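Local atomic coordinates of glycoside hydrolase family 81 (Clostridium thermocellum, PDB entry 6FOP), a protein that hydrolyses beta-1,3-glucans such as laminarin, as a family 81 glycoside hydrolase of the Clostridium thermocellum cellulosome. Residues K312-R317 against A629-W634; L353-Q358 against T649-C654. One frame throughout, in Å; residues are numbered along the deposited sequence. Where two conformers were deposited one is given.

Contact 1 (K312-R317 against A629-W634). With MG (magnesium ion), chain Z.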
loop_
_atom_site.group_PDB
_atom_site.type_symbol
_atom_site.label_atom_id
_atom_site.label_comp_id
_atom_site.label_asym_id
_atom_site.label_seq_id
_atom_site.Cartn_x
_atom_site.Cartn_y
_atom_site.Cartn_z
ATOM N N LYS A 312 5.473 -3.649 32.023
ATOM C CA LYS A 312 6.349 -2.665 32.658
ATOM C C LYS A 312 5.660 -1.360 33.030
ATOM O O LYS A 312 6.305 -0.432 33.482
ATOM C CB LYS A 312 7.604 -2.394 31.814
ATOM C CG LYS A 312 8.487 -3.609 31.638
ATOM C CD LYS A 312 9.145 -4.037 32.950
ATOM C CE LYS A 312 9.931 -5.315 32.731
ATOM N NZ LYS A 312 10.519 -5.868 33.998
ATOM N N GLY A 313 4.346 -1.307 32.899
ATOM C CA GLY A 313 3.630 -0.045 33.033
ATOM C C GLY A 313 3.390 0.425 34.447
ATOM O O GLY A 313 3.419 -0.357 35.399
ATOM N N THR A 314 3.087 1.718 34.556
ATOM C CA THR A 314 2.743 2.366 35.814
ATOM C C THR A 314 1.265 2.217 36.194
ATOM O O THR A 314 0.776 2.943 37.076
ATOM C CB THR A 314 3.081 3.858 35.741
ATOM O OG1 THR A 314 2.327 4.469 34.695
ATOM C CG2 THR A 314 4.567 4.100 35.497
ATOM N N TYR A 315 0.565 1.273 35.581
ATOM C CA TYR A 315 -0.857 1.028 35.883
ATOM C C TYR A 315 -1.093 0.486 37.294
ATOM O O TYR A 315 -0.256 -0.224 37.853
ATOM C CB TYR A 315 -1.512 0.065 34.859
ATOM C CG TYR A 315 -0.588 -0.948 34.246
ATOM C CD1 TYR A 315 0.028 -1.957 34.988
ATOM C CD2 TYR A 315 -0.276 -0.867 32.913
ATOM C CE1 TYR A 315 0.909 -2.864 34.399
ATOM C CE2 TYR A 315 0.604 -1.747 32.313
ATOM C CZ TYR A 315 1.197 -2.740 33.050
ATOM O OH TYR A 315 2.099 -3.581 32.441
ATOM N N ASP A 316 -2.257 0.831 37.840
ATOM C CA ASP A 316 -2.835 0.072 38.960
ATOM C C ASP A 316 -3.158 -1.322 38.403
ATOM O O ASP A 316 -4.060 -1.475 37.558
ATOM C CB ASP A 316 -4.073 0.849 39.478
ATOM C CG ASP A 316 -4.963 0.068 40.422
ATOM O OD1 ASP A 316 -4.675 -1.058 40.804
ATOM O OD2 ASP A 316 -6.031 0.614 40.752
ATOM N N ARG A 317 -2.399 -2.317 38.855
ATOM C CA ARG A 317 -2.539 -3.682 38.323
ATOM C C ARG A 317 -3.929 -4.262 38.584
ATOM O O ARG A 317 -4.426 -5.012 37.768
ATOM C CB ARG A 317 -1.503 -4.648 38.890
ATOM C CG ARG A 317 -0.084 -4.270 38.628
ATOM C CD ARG A 317 0.848 -5.334 39.221
ATOM N NE ARG A 317 0.833 -6.599 38.479
ATOM C CZ ARG A 317 1.377 -6.778 37.272
ATOM N NH1 ARG A 317 2.012 -5.779 36.674
ATOM N NH2 ARG A 317 1.311 -7.972 36.683
ATOM N N ALA A 629 1.059 12.944 30.497
ATOM C CA ALA A 629 -0.141 13.719 30.211
ATOM C C ALA A 629 -1.267 12.823 29.671
ATOM O O ALA A 629 -2.440 12.960 30.067
ATOM C CB ALA A 629 0.163 14.855 29.254
ATOM N N ALA A 630 -0.906 11.894 28.780
ATOM C CA ALA A 630 -1.918 10.981 28.224
ATOM C C ALA A 630 -2.575 10.137 29.325
ATOM O O ALA A 630 -3.796 9.937 29.311
ATOM C CB ALA A 630 -1.299 10.077 27.144
ATOM N N LYS A 631 -1.759 9.638 30.258
ATOM C CA LYS A 631 -2.288 8.899 31.394
ATOM C C LYS A 631 -3.229 9.751 32.260
ATOM O O LYS A 631 -4.270 9.284 32.699
ATOM C CB LYS A 631 -1.134 8.395 32.249
ATOM C CG LYS A 631 -1.585 7.505 33.399
ATOM C CD LYS A 631 -0.416 7.020 34.243
ATOM C CE LYS A 631 -0.890 6.246 35.471
ATOM N NZ LYS A 631 0.259 5.777 36.279
ATOM N N ASN A 632 -2.856 10.998 32.470
ATOM C CA ASN A 632 -3.670 11.898 33.263
ATOM C C ASN A 632 -5.042 12.161 32.615
ATOM O O ASN A 632 -6.055 12.190 33.309
ATOM C CB ASN A 632 -2.916 13.195 33.523
ATOM C CG ASN A 632 -3.318 13.852 34.830
ATOM O OD1 ASN A 632 -3.400 13.203 35.873
ATOM N ND2 ASN A 632 -3.572 15.139 34.784
ATOM N N MET A 633 -5.047 12.340 31.286
ATOM C CA MET A 633 -6.284 12.603 30.547
ATOM C C MET A 633 -7.142 11.357 30.392
ATOM O O MET A 633 -8.366 11.445 30.292
ATOM C CB MET A 633 -6.003 13.218 29.179
ATOM C CG MET A 633 -5.337 14.576 29.256
ATOM S SD MET A 633 -5.144 15.384 27.667
ATOM C CE MET A 633 -3.884 14.381 26.887
ATOM N N TRP A 634 -6.505 10.191 30.320
ATOM C CA TRP A 634 -7.266 8.982 30.209
ATOM C C TRP A 634 -8.128 8.791 31.464
ATOM O O TRP A 634 -7.737 9.135 32.578
ATOM C CB TRP A 634 -6.329 7.779 30.021
ATOM C CG TRP A 634 -7.086 6.496 29.774
ATOM C CD1 TRP A 634 -7.509 6.026 28.587
ATOM C CD2 TRP A 634 -7.547 5.557 30.755
ATOM N NE1 TRP A 634 -8.202 4.841 28.740
ATOM C CE2 TRP A 634 -8.273 4.556 30.074
ATOM C CE3 TRP A 634 -7.494 5.509 32.148
ATOM C CZ2 TRP A 634 -8.836 3.463 30.728
ATOM C CZ3 TRP A 634 -8.068 4.412 32.793
ATOM C CH2 TRP A 634 -8.749 3.436 32.093
HETATM MG MG MG Z . -6.148 9.235 34.246
HETATM O O HOH W 1 -5.653 7.051 35.042
#

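Contact 2 (L353-Q358 against T649-C654)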
loop_
_atom_site.group_PDB
_atom_site.type_symbol
_atom_site.label_atom_id
_atom_site.label_comp_id
_atom_site.label_asym_id
_atom_site.label_seq_id
_atom_site.Cartn_x
_atom_site.Cartn_y
_atom_site.Cartn_z
ATOM N N LEU A 353 -5.091 -10.331 24.888
ATOM C CA LEU A 353 -4.632 -11.654 25.312
ATOM C C LEU A 353 -3.323 -11.623 26.116
ATOM O O LEU A 353 -3.269 -12.176 27.230
ATOM C CB LEU A 353 -4.533 -12.568 24.088
ATOM C CG LEU A 353 -3.933 -13.946 24.302
ATOM C CD1 LEU A 353 -4.677 -14.748 25.380
ATOM C CD2 LEU A 353 -3.879 -14.712 22.992
ATOM N N PRO A 354 -2.270 -10.982 25.598
ATOM C CA PRO A 354 -1.014 -10.989 26.357
ATOM C C PRO A 354 -1.113 -10.260 27.700
ATOM O O PRO A 354 -0.346 -10.579 28.631
ATOM C CB PRO A 354 -0.024 -10.288 25.426
ATOM C CG PRO A 354 -0.865 -9.543 24.473
ATOM C CD PRO A 354 -2.109 -10.339 24.290
ATOM N N ILE A 355 -2.008 -9.271 27.788
ATOM C CA ILE A 355 -2.179 -8.529 29.034
ATOM C C ILE A 355 -2.783 -9.474 30.084
ATOM O O ILE A 355 -2.331 -9.509 31.245
ATOM C CB ILE A 355 -3.023 -7.266 28.810
ATOM C CG1 ILE A 355 -2.346 -6.363 27.765
ATOM C CG2 ILE A 355 -3.253 -6.522 30.122
ATOM C CD1 ILE A 355 -3.186 -5.207 27.268
ATOM N N ALA A 356 -3.819 -10.223 29.696
ATOM C CA ALA A 356 -4.357 -11.255 30.584
ATOM C C ALA A 356 -3.285 -12.231 31.079
ATOM O O ALA A 356 -3.233 -12.579 32.280
ATOM C CB ALA A 356 -5.489 -12.022 29.932
ATOM N N GLU A 357 -2.414 -12.659 30.177
ATOM C CA GLU A 357 -1.347 -13.590 30.526
ATOM C C GLU A 357 -0.360 -12.957 31.504
ATOM O O GLU A 357 0.022 -13.576 32.520
ATOM C CB GLU A 357 -0.599 -14.051 29.276
ATOM C CG GLU A 357 -1.449 -14.926 28.373
ATOM C CD GLU A 357 -0.875 -15.172 27.017
ATOM O OE1 GLU A 357 -0.064 -14.342 26.570
ATOM O OE2 GLU A 357 -1.292 -16.179 26.394
ATOM N N GLN A 358 0.009 -11.707 31.261
ATOM C CA GLN A 358 0.946 -10.978 32.162
ATOM C C GLN A 358 0.393 -10.860 33.581
ATOM O O GLN A 358 1.156 -10.899 34.553
ATOM C CB GLN A 358 1.241 -9.581 31.623
ATOM C CG GLN A 358 2.096 -9.604 30.364
ATOM C CD GLN A 358 2.171 -8.264 29.662
ATOM O OE1 GLN A 358 1.585 -7.268 30.076
ATOM N NE2 GLN A 358 2.886 -8.247 28.562
ATOM N N THR A 649 -5.690 -0.031 25.951
ATOM C CA THR A 649 -5.398 1.413 25.917
ATOM C C THR A 649 -4.578 1.828 27.119
ATOM O O THR A 649 -3.547 2.496 26.980
ATOM C CB THR A 649 -6.710 2.212 25.846
ATOM O OG1 THR A 649 -7.349 1.949 24.584
ATOM C CG2 THR A 649 -6.489 3.693 26.032
ATOM N N TYR A 650 -5.019 1.397 28.304
ATOM C CA TYR A 650 -4.322 1.833 29.483
ATOM C C TYR A 650 -2.971 1.155 29.670
ATOM O O TYR A 650 -2.023 1.792 30.118
ATOM C CB TYR A 650 -5.207 1.662 30.684
ATOM C CG TYR A 650 -4.811 2.507 31.843
ATOM C CD1 TYR A 650 -4.662 3.883 31.713
ATOM C CD2 TYR A 650 -4.603 1.935 33.095
ATOM C CE1 TYR A 650 -4.318 4.667 32.803
ATOM C CE2 TYR A 650 -4.288 2.715 34.203
ATOM C CZ TYR A 650 -4.125 4.079 34.040
ATOM O OH TYR A 650 -3.802 4.892 35.091
ATOM N N HIS A 651 -2.858 -0.101 29.225
ATOM C CA HIS A 651 -1.575 -0.827 29.215
ATOM C C HIS A 651 -0.565 -0.141 28.288
ATOM O O HIS A 651 0.605 0.009 28.639
ATOM C CB HIS A 651 -1.861 -2.254 28.801
ATOM C CG HIS A 651 -0.678 -3.163 28.747
ATOM N ND1 HIS A 651 0.039 -3.383 27.591
ATOM C CD2 HIS A 651 -0.186 -4.036 29.661
ATOM C CE1 HIS A 651 0.938 -4.315 27.809
ATOM N NE2 HIS A 651 0.816 -4.739 29.054
ATOM N N TRP A 652 -1.045 0.323 27.119
ATOM C CA TRP A 652 -0.190 1.021 26.165
ATOM C C TRP A 652 0.346 2.311 26.785
ATOM O O TRP A 652 1.576 2.564 26.836
ATOM C CB TRP A 652 -1.001 1.327 24.917
ATOM C CG TRP A 652 -0.329 2.209 23.913
ATOM C CD1 TRP A 652 -0.380 3.570 23.842
ATOM C CD2 TRP A 652 0.424 1.785 22.775
ATOM N NE1 TRP A 652 0.320 4.024 22.764
ATOM C CE2 TRP A 652 0.825 2.953 22.086
ATOM C CE3 TRP A 652 0.831 0.539 22.287
ATOM C CZ2 TRP A 652 1.584 2.904 20.924
ATOM C CZ3 TRP A 652 1.574 0.494 21.130
ATOM C CH2 TRP A 652 1.966 1.667 20.477
ATOM N N ILE A 653 -0.573 3.138 27.267
ATOM C CA ILE A 653 -0.186 4.446 27.774
ATOM C C ILE A 653 0.768 4.317 28.971
ATOM O O ILE A 653 1.799 5.000 29.038
ATOM C CB ILE A 653 -1.433 5.256 28.172
ATOM C CG1 ILE A 653 -2.254 5.632 26.934
ATOM C CG2 ILE A 653 -1.031 6.512 28.924
ATOM C CD1 ILE A 653 -3.627 6.183 27.247
ATOM N N CYS A 654 0.427 3.419 29.900
ATOM C CA CYS A 654 1.222 3.288 31.136
ATOM C C CYS A 654 2.573 2.620 30.880
ATOM O O CYS A 654 3.549 2.902 31.577
ATOM C CB CYS A 654 0.459 2.519 32.192
ATOM S SG CYS A 654 -0.967 3.419 32.847
#

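Contact 1 (K312-R317 against A629-W634)
K631 reaches from the last turn of helix 627-633 to T314, in the loop before helix 317-329. Its ammonium nitrogen is the one group of 629-634 that grips the loop. NZ donates to T314 OG1 at 2.9 Å. It also donates to the backbone oxygen of the same residue, NZ to T314 O at 3.0 Å. The lysine is drawn out to full length: CG stands anti to the backbone N (chi1 -175°), and the chain stays extended out to NZ. This straight arm carries NZ across to the loop. On T314, chi1 of 61° puts OG1 between the backbone N and the carbonyl carbon, on the side where NZ also meets the carbonyl oxygen. The ammonium group sits well above the carbonyl plane, 60° out of it, and uses no lone-pair direction there. T314 OG1 has its strongest partner in D657 OD2, whose long ion pair with K631 NZ is weak.

The loop is also held from within. The ring of Y315 folds back so that G313 CA lies 3.5 Å above one face, toward the rim. Y315 OH receives a weak bond from G313 N at 3.2 Å and bonds D311. From outside, T314 N probably bonds to C654 O of helix 646-659.

The backbone of K631 also binds a metal. A magnesium ion binds K631 O at 2.4 Å and W634 O at 2.3 Å, together with a water in the plane of the W634 ring, at its edge. The W634 ring itself stacks on Y650.

One lysine thus ties a surface loop to a helix end that carries a cation. Two neutral oxygens and a nearby carboxylate would together favour its charged form.

Contact 2 (L353-Q358 against T649-C654)
The imidazole of H651 has I355 over one face and Q358 at its edge. I355 CG1 stands 3.6 Å from the ring centroid, almost on the ring normal, which makes a CH-pi contact with the middle of the ring. I355 CD1 continues along that face and comes 3.6 Å from H651 CG. The tyrosine Y315 approaches from the other side of the imidazole plane, strongly offset, with the two planes nearly parallel.

At the edge, H651 NE2 donates to Q358 OE1 at 2.8 Å, with an N-H...O angle of 151°. The donor lies in the amide's carbonyl plane, on a lone pair of OE1. OE1 is tilted 19° from the imidazole plane. The other end of the amide is held too: Q358 NE2 bonds the backbone oxygen of L309, which fixes which way round the amide sits.

H651 sets out toward helix 339-359, with CG anti to the backbone N (chi1 -179°). I355 comes to meet it from the opposite direction, while the extended Q358 crosses it at about a right angle. The CA atoms of I355 and H651 are 7.7 Å apart, and the imidazole lies between the two helices. I355 also touches L320 and I324 of helix 317-329.

The pairing is helix-to-helix packing in the mainly helical C-terminal domain, of the six-hairpin clan, consistent with an (alpha/alpha)6 barrel. A proton on NE2 suits the amide oxygen, and apolar cover on one face would probably favour a neutral ring.

In the fold
Both contacts lie around helix 646-659. Contact 2 uses that helix directly and packs it against helix 339-359. Contact 1 lies at the surface beside it, about 11 Å away between centres, joining helix 627-633 to the loop that leads into helix 317-329. The chemistry follows the place. Contact 2 is largely buried, and mixes apolar packing with one directed bond from an imidazole, probably neutral, to an amide. Contact 1 is small and polar, and relies on a lysine amine held by a hydroxyl and one backbone oxygen, close to a metal. Y315 with H651, K631 and W634 with Y650, and the probable T314–C654 bond link the two.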